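Local atomic coordinates of Non-structural protein 3 (PDB entry 6LN0), a protein that combines a macro domain with a papain-like protease domain and probably serves both ADP-ribose binding and processing of the viral polyprotein. Residues Asn28-Asn33 / Val83-His88; Pro114-Ile119 / Ile146-Leu151. All blocks are in the same frame, centred on the assembly; numbering follows the deposited sequence.

Contact 1 (Asn28-Asn33 / Val83-His88); sequences NSVLVN and VACILH
Val83 makes the first touch, its CG1 methyl lying against Leu31 CB at 3.7 Å on the same side of the sheet. At Ala84 the backbone takes a local kink, and the methyl presses on the main chain of Asn28, with CB 3.4 Å from Asn28 O. Here the register slips by one residue in a beta bulge: Ala84 N donates to Ser29 O at 2.8 Å, on a lone pair in the carbonyl plane but with a bent N-H angle of 134°, while Cys85 N adds a weak second bond to that same oxygen. Past the bulge the ladder becomes regular, with Leu31 N bonding to Cys85 O. Cys85 SG sits between its own backbone N and carbonyl carbon (chi1 60°), standing up from the strand to meet Val30 CG2 at 3.7 Å. This pairing belongs to the central, largely parallel sheet of the macro domain, where helix 44-53 covers the side carrying Leu31, Asn33 and Ile86. Ile86 approaches with its backbone as well as its side chain, CA lying 3.2 Å from Leu31 O as a CA-H...O contact beside the stronger bond from Leu87 N. On the other side of the sheet, Leu87 CB packs on Val30 CG1 at 3.9 Å, and Leu87 O receives Asn33 N at 2.7 Å. Finally, the His88 ring slants across the Asn33 amide, CD2 4.0 Å from Asn33 CG with the planes 30° apart; the ring nitrogens bond Leu71 O through ND1 and the Tyr57 hydroxyl through NE2, and Asn33 ND2 bonds to Asn41.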
loop_
_atom_site.group_PDB
_atom_site.type_symbol
_atom_site.label_atom_id
_atom_site.label_comp_id
_atom_site.label_asym_id
_atom_site.label_seq_id
_atom_site.Cartn_x
_atom_site.Cartn_y
_atom_site.Cartn_z
ATOM N N ASN A 28 -18.005 40.416 3.201
ATOM C CA ASN A 28 -18.838 40.498 4.410
ATOM C C ASN A 28 -18.227 39.681 5.546
ATOM O O ASN A 28 -18.903 38.943 6.259
ATOM C CB ASN A 28 -20.274 40.068 4.121
ATOM C CG ASN A 28 -20.938 40.952 3.092
ATOM O OD1 ASN A 28 -21.334 40.492 2.019
ATOM N ND2 ASN A 28 -21.040 42.241 3.403
ATOM N N SER A 29 -16.928 39.860 5.724
ATOM C CA SER A 29 -16.124 38.952 6.512
ATOM C C SER A 29 -16.188 39.306 7.986
ATOM O O SER A 29 -16.480 40.438 8.372
ATOM C CB SER A 29 -14.672 38.986 6.036
ATOM O OG SER A 29 -14.587 38.849 4.625
ATOM N N VAL A 30 -15.917 38.307 8.814
ATOM C CA VAL A 30 -15.643 38.529 10.223
ATOM C C VAL A 30 -14.137 38.656 10.346
ATOM O O VAL A 30 -13.404 37.693 10.120
ATOM C CB VAL A 30 -16.175 37.394 11.096
ATOM C CG1 VAL A 30 -15.672 37.560 12.537
ATOM C CG2 VAL A 30 -17.687 37.383 11.040
ATOM N N LEU A 31 -13.675 39.855 10.677
ATOM C CA LEU A 31 -12.256 40.100 10.855
ATOM C C LEU A 31 -11.936 39.910 12.323
ATOM O O LEU A 31 -12.498 40.613 13.170
ATOM C CB LEU A 31 -11.900 41.507 10.389
ATOM C CG LEU A 31 -10.469 41.969 10.586
ATOM C CD1 LEU A 31 -9.539 41.195 9.659
ATOM C CD2 LEU A 31 -10.380 43.463 10.315
ATOM N N VAL A 32 -11.051 38.957 12.628
ATOM C CA VAL A 32 -10.672 38.687 14.010
ATOM C C VAL A 32 -9.549 39.626 14.432
ATOM O O VAL A 32 -8.573 39.827 13.701
ATOM C CB VAL A 32 -10.249 37.218 14.213
ATOM C CG1 VAL A 32 -9.958 36.996 15.670
ATOM C CG2 VAL A 32 -11.334 36.251 13.759
ATOM N N ASN A 33 -9.673 40.169 15.636
ATOM C CA ASN A 33 -8.712 41.119 16.197
ATOM C C ASN A 33 -8.089 40.514 17.445
ATOM O O ASN A 33 -8.774 40.386 18.478
ATOM C CB ASN A 33 -9.396 42.448 16.529
ATOM C CG ASN A 33 -8.436 43.491 17.119
ATOM O OD1 ASN A 33 -7.783 43.271 18.153
ATOM N ND2 ASN A 33 -8.374 44.652 16.470
ATOM N N VAL A 83 -15.628 44.230 5.287
ATOM C CA VAL A 83 -15.598 43.675 6.634
ATOM C C VAL A 83 -16.955 43.930 7.280
ATOM O O VAL A 83 -17.318 45.081 7.552
ATOM C CB VAL A 83 -14.463 44.285 7.464
ATOM C CG1 VAL A 83 -14.455 43.707 8.857
ATOM C CG2 VAL A 83 -13.140 44.046 6.788
ATOM N N ALA A 84 -17.713 42.851 7.522
ATOM C CA ALA A 84 -19.030 43.003 8.123
ATOM C C ALA A 84 -18.924 43.366 9.591
ATOM O O ALA A 84 -19.738 44.142 10.099
ATOM C CB ALA A 84 -19.853 41.726 7.960
ATOM N N CYS A 85 -17.940 42.811 10.294
ATOM C CA CYS A 85 -17.775 43.115 11.707
ATOM C C CYS A 85 -16.391 42.662 12.160
ATOM O O CYS A 85 -15.652 42.009 11.418
ATOM C CB CYS A 85 -18.868 42.448 12.536
ATOM S SG CYS A 85 -18.849 40.655 12.356
ATOM N N ILE A 86 -16.064 43.019 13.403
ATOM C CA ILE A 86 -14.766 42.769 14.014
ATOM C C ILE A 86 -14.993 41.992 15.299
ATOM O O ILE A 86 -15.801 42.396 16.137
ATOM C CB ILE A 86 -14.010 44.081 14.297
ATOM C CG1 ILE A 86 -13.587 44.734 12.985
ATOM C CG2 ILE A 86 -12.785 43.851 15.185
ATOM C CD1 ILE A 86 -13.272 46.219 13.103
ATOM N N LEU A 87 -14.275 40.890 15.457
ATOM C CA LEU A 87 -14.414 40.032 16.620
ATOM C C LEU A 87 -13.125 40.111 17.427
ATOM O O LEU A 87 -12.034 39.996 16.861
ATOM C CB LEU A 87 -14.724 38.596 16.170
ATOM C CG LEU A 87 -14.868 37.454 17.170
ATOM C CD1 LEU A 87 -15.822 37.809 18.272
ATOM C CD2 LEU A 87 -15.317 36.169 16.439
ATOM N N HIS A 88 -13.247 40.328 18.729
ATOM C CA HIS A 88 -12.098 40.547 19.597
ATOM C C HIS A 88 -11.945 39.360 20.523
ATOM O O HIS A 88 -12.898 38.993 21.214
ATOM C CB HIS A 88 -12.244 41.818 20.452
ATOM C CG HIS A 88 -12.474 43.057 19.655
ATOM N ND1 HIS A 88 -13.675 43.329 19.037
ATOM C CD2 HIS A 88 -11.654 44.096 19.363
ATOM C CE1 HIS A 88 -13.586 44.489 18.404
ATOM N NE2 HIS A 88 -12.368 44.971 18.579
#

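Contact 2 (Pro114-Ile119 / Ile146-Leu151); sequences PAHYVI and IGRVTL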
loop_
_atom_site.group_PDB
_atom_site.type_symbol
_atom_site.label_atom_id
_atom_site.label_comp_id
_atom_site.label_asym_id
_atom_site.label_seq_id
_atom_site.Cartn_x
_atom_site.Cartn_y
_atom_site.Cartn_z
ATOM N N PRO A 114 -21.513 30.215 10.556
ATOM C CA PRO A 114 -21.075 29.992 9.172
ATOM C C PRO A 114 -20.871 31.304 8.426
ATOM O O PRO A 114 -21.777 31.843 7.782
ATOM C CB PRO A 114 -22.198 29.127 8.590
ATOM C CG PRO A 114 -23.393 29.512 9.393
ATOM C CD PRO A 114 -22.949 29.946 10.746
ATOM N N ALA A 115 -19.648 31.818 8.549
ATOM C CA ALA A 115 -19.231 33.093 7.987
ATOM C C ALA A 115 -17.827 32.931 7.430
ATOM O O ALA A 115 -17.156 31.920 7.669
ATOM C CB ALA A 115 -19.248 34.214 9.038
ATOM N N HIS A 116 -17.374 33.949 6.699
ATOM C CA HIS A 116 -16.010 33.988 6.189
ATOM C C HIS A 116 -15.118 34.687 7.206
ATOM O O HIS A 116 -15.238 35.895 7.425
ATOM C CB HIS A 116 -15.920 34.700 4.845
ATOM C CG HIS A 116 -14.511 35.021 4.456
ATOM N ND1 HIS A 116 -14.079 36.304 4.186
ATOM C CD2 HIS A 116 -13.418 34.225 4.345
ATOM C CE1 HIS A 116 -12.791 36.279 3.894
ATOM N NE2 HIS A 116 -12.365 35.031 3.983
ATOM N N TYR A 117 -14.199 33.942 7.793
ATOM C CA TYR A 117 -13.320 34.449 8.830
ATOM C C TYR A 117 -11.970 34.835 8.242
ATOM O O TYR A 117 -11.438 34.147 7.365
ATOM C CB TYR A 117 -13.124 33.399 9.915
ATOM C CG TYR A 117 -14.359 33.144 10.738
ATOM C CD1 TYR A 117 -14.628 33.908 11.869
ATOM C CD2 TYR A 117 -15.248 32.135 10.403
ATOM C CE1 TYR A 117 -15.756 33.684 12.641
ATOM C CE2 TYR A 117 -16.381 31.907 11.170
ATOM C CZ TYR A 117 -16.628 32.681 12.285
ATOM O OH TYR A 117 -17.743 32.456 13.058
ATOM N N VAL A 118 -11.417 35.936 8.738
ATOM C CA VAL A 118 -10.066 36.356 8.407
ATOM C C VAL A 118 -9.316 36.419 9.719
ATOM O O VAL A 118 -9.706 37.164 10.624
ATOM C CB VAL A 118 -10.045 37.703 7.674
ATOM C CG1 VAL A 118 -8.646 38.116 7.375
ATOM C CG2 VAL A 118 -10.846 37.603 6.393
ATOM N N ILE A 119 -8.280 35.601 9.852
ATOM C CA ILE A 119 -7.667 35.449 11.164
ATOM C C ILE A 119 -6.159 35.659 11.071
ATOM O O ILE A 119 -5.451 34.865 10.433
ATOM C CB ILE A 119 -7.999 34.076 11.777
ATOM C CG1 ILE A 119 -9.478 33.742 11.587
ATOM C CG2 ILE A 119 -7.671 34.047 13.249
ATOM C CD1 ILE A 119 -9.985 32.661 12.519
ATOM N N ILE A 146 -17.581 25.085 7.443
ATOM C CA ILE A 146 -17.562 26.536 7.574
ATOM C C ILE A 146 -16.752 27.129 6.420
ATOM O O ILE A 146 -15.782 27.867 6.623
ATOM C CB ILE A 146 -17.028 26.912 8.975
ATOM C CG1 ILE A 146 -16.798 28.405 9.182
ATOM C CG2 ILE A 146 -15.763 26.137 9.317
ATOM C CD1 ILE A 146 -16.250 28.693 10.547
ATOM N N GLY A 147 -17.135 26.764 5.193
ATOM C CA GLY A 147 -16.663 27.350 3.946
ATOM C C GLY A 147 -15.254 27.896 3.865
ATOM O O GLY A 147 -14.307 27.316 4.401
ATOM N N ARG A 148 -15.111 29.027 3.182
ATOM C CA ARG A 148 -13.803 29.633 2.974
ATOM C C ARG A 148 -13.315 30.335 4.247
ATOM O O ARG A 148 -14.074 31.065 4.896
ATOM C CB ARG A 148 -13.887 30.613 1.809
ATOM C CG ARG A 148 -12.647 31.430 1.598
ATOM C CD ARG A 148 -12.955 32.704 0.803
ATOM N NE ARG A 148 -11.736 33.470 0.569
ATOM C CZ ARG A 148 -11.645 34.799 0.599
ATOM N NH1 ARG A 148 -10.471 35.372 0.374
ATOM N NH2 ARG A 148 -12.709 35.557 0.842
ATOM N N VAL A 149 -12.049 30.092 4.613
ATOM C CA VAL A 149 -11.419 30.681 5.801
ATOM C C VAL A 149 -10.032 31.195 5.436
ATOM O O VAL A 149 -9.282 30.529 4.717
ATOM C CB VAL A 149 -11.303 29.677 6.969
ATOM C CG1 VAL A 149 -10.707 30.367 8.179
ATOM C CG2 VAL A 149 -12.652 29.098 7.304
ATOM N N THR A 150 -9.671 32.362 5.967
ATOM C CA THR A 150 -8.443 33.051 5.598
ATOM C C THR A 150 -7.612 33.318 6.840
ATOM O O THR A 150 -8.043 34.064 7.724
ATOM C CB THR A 150 -8.760 34.373 4.902
ATOM O OG1 THR A 150 -9.400 34.118 3.647
ATOM C CG2 THR A 150 -7.489 35.165 4.678
ATOM N N LEU A 151 -6.425 32.731 6.904
ATOM C CA LEU A 151 -5.447 33.112 7.910
ATOM C C LEU A 151 -4.415 34.036 7.297
ATOM O O LEU A 151 -4.163 34.016 6.090
ATOM C CB LEU A 151 -4.731 31.914 8.518
ATOM C CG LEU A 151 -5.512 30.666 8.850
ATOM C CD1 LEU A 151 -5.390 29.822 7.631
ATOM C CD2 LEU A 151 -4.872 29.979 10.036
#
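Tyr117-Ile119 and Val149-Leu151 face each other as neighbouring parallel strands inside the macro domain, the two strands of a beta-alpha-beta unit whose helix 131-141 packs on the Val149 and Leu151 side of the sheet. Thr150 carries the backbone pairing in both directions: its N donates to Tyr117 O at 2.9 Å, and its O accepts from Ile119 N at 2.6 Å. Toward their N-terminal ends the chains draw apart and side chains bridge the gap. Ile146, fully extended with CG1 anti to the backbone N (chi1 173°), reaches the Tyr117 ring at a slant, CD1 coming within 3.3 Å of CE2; the phenol oxygen of that tyrosine bonds to Glu113 O. On the opposite side of the sheet the guanidinium of Arg148 lies flat on the His116 imidazole, centres 4.0 Å apart and planes only 10° from parallel. Its NH2 is the part over the ring face, displaced toward the rim and 3.1 Å from His116 CE1. Glu15, salt-bridged to Arg148 NE, and Lys25 O, bonded to NH2, keep the arginine in this pose and would partly offset its charge. The histidine is gripped at both nitrogens, which fixes its rotation: ND1 bonds to Ser29 OG, while at the ring edge NE2 and Thr150 OG1 form a nearly straight hydrogen bond of 3.1 Å with an angle of 175°.

From the N terminus, strand 10-17 is laid down first, at one edge of the sheet. The chain then enters 28-33, leaves through helices 44-53 and 55-64 and the opposite edge strand 71-74, and comes back at 83-88, where contact 1 closes that excursion. Helix 99-110 leads on to 114-119; a shorter loop through helix 131-141 ends at 146-151 and closes contact 2. The two loops follow in series, neither nested nor crossed. Strands 29-34 and 117-120 are themselves neighbours: Val32 packs on Ile119, and just ahead of Tyr117 a backbone hydrogen bond runs from Val30 N to His116 O, so the four strands of the two contacts lie side by side, all parallel.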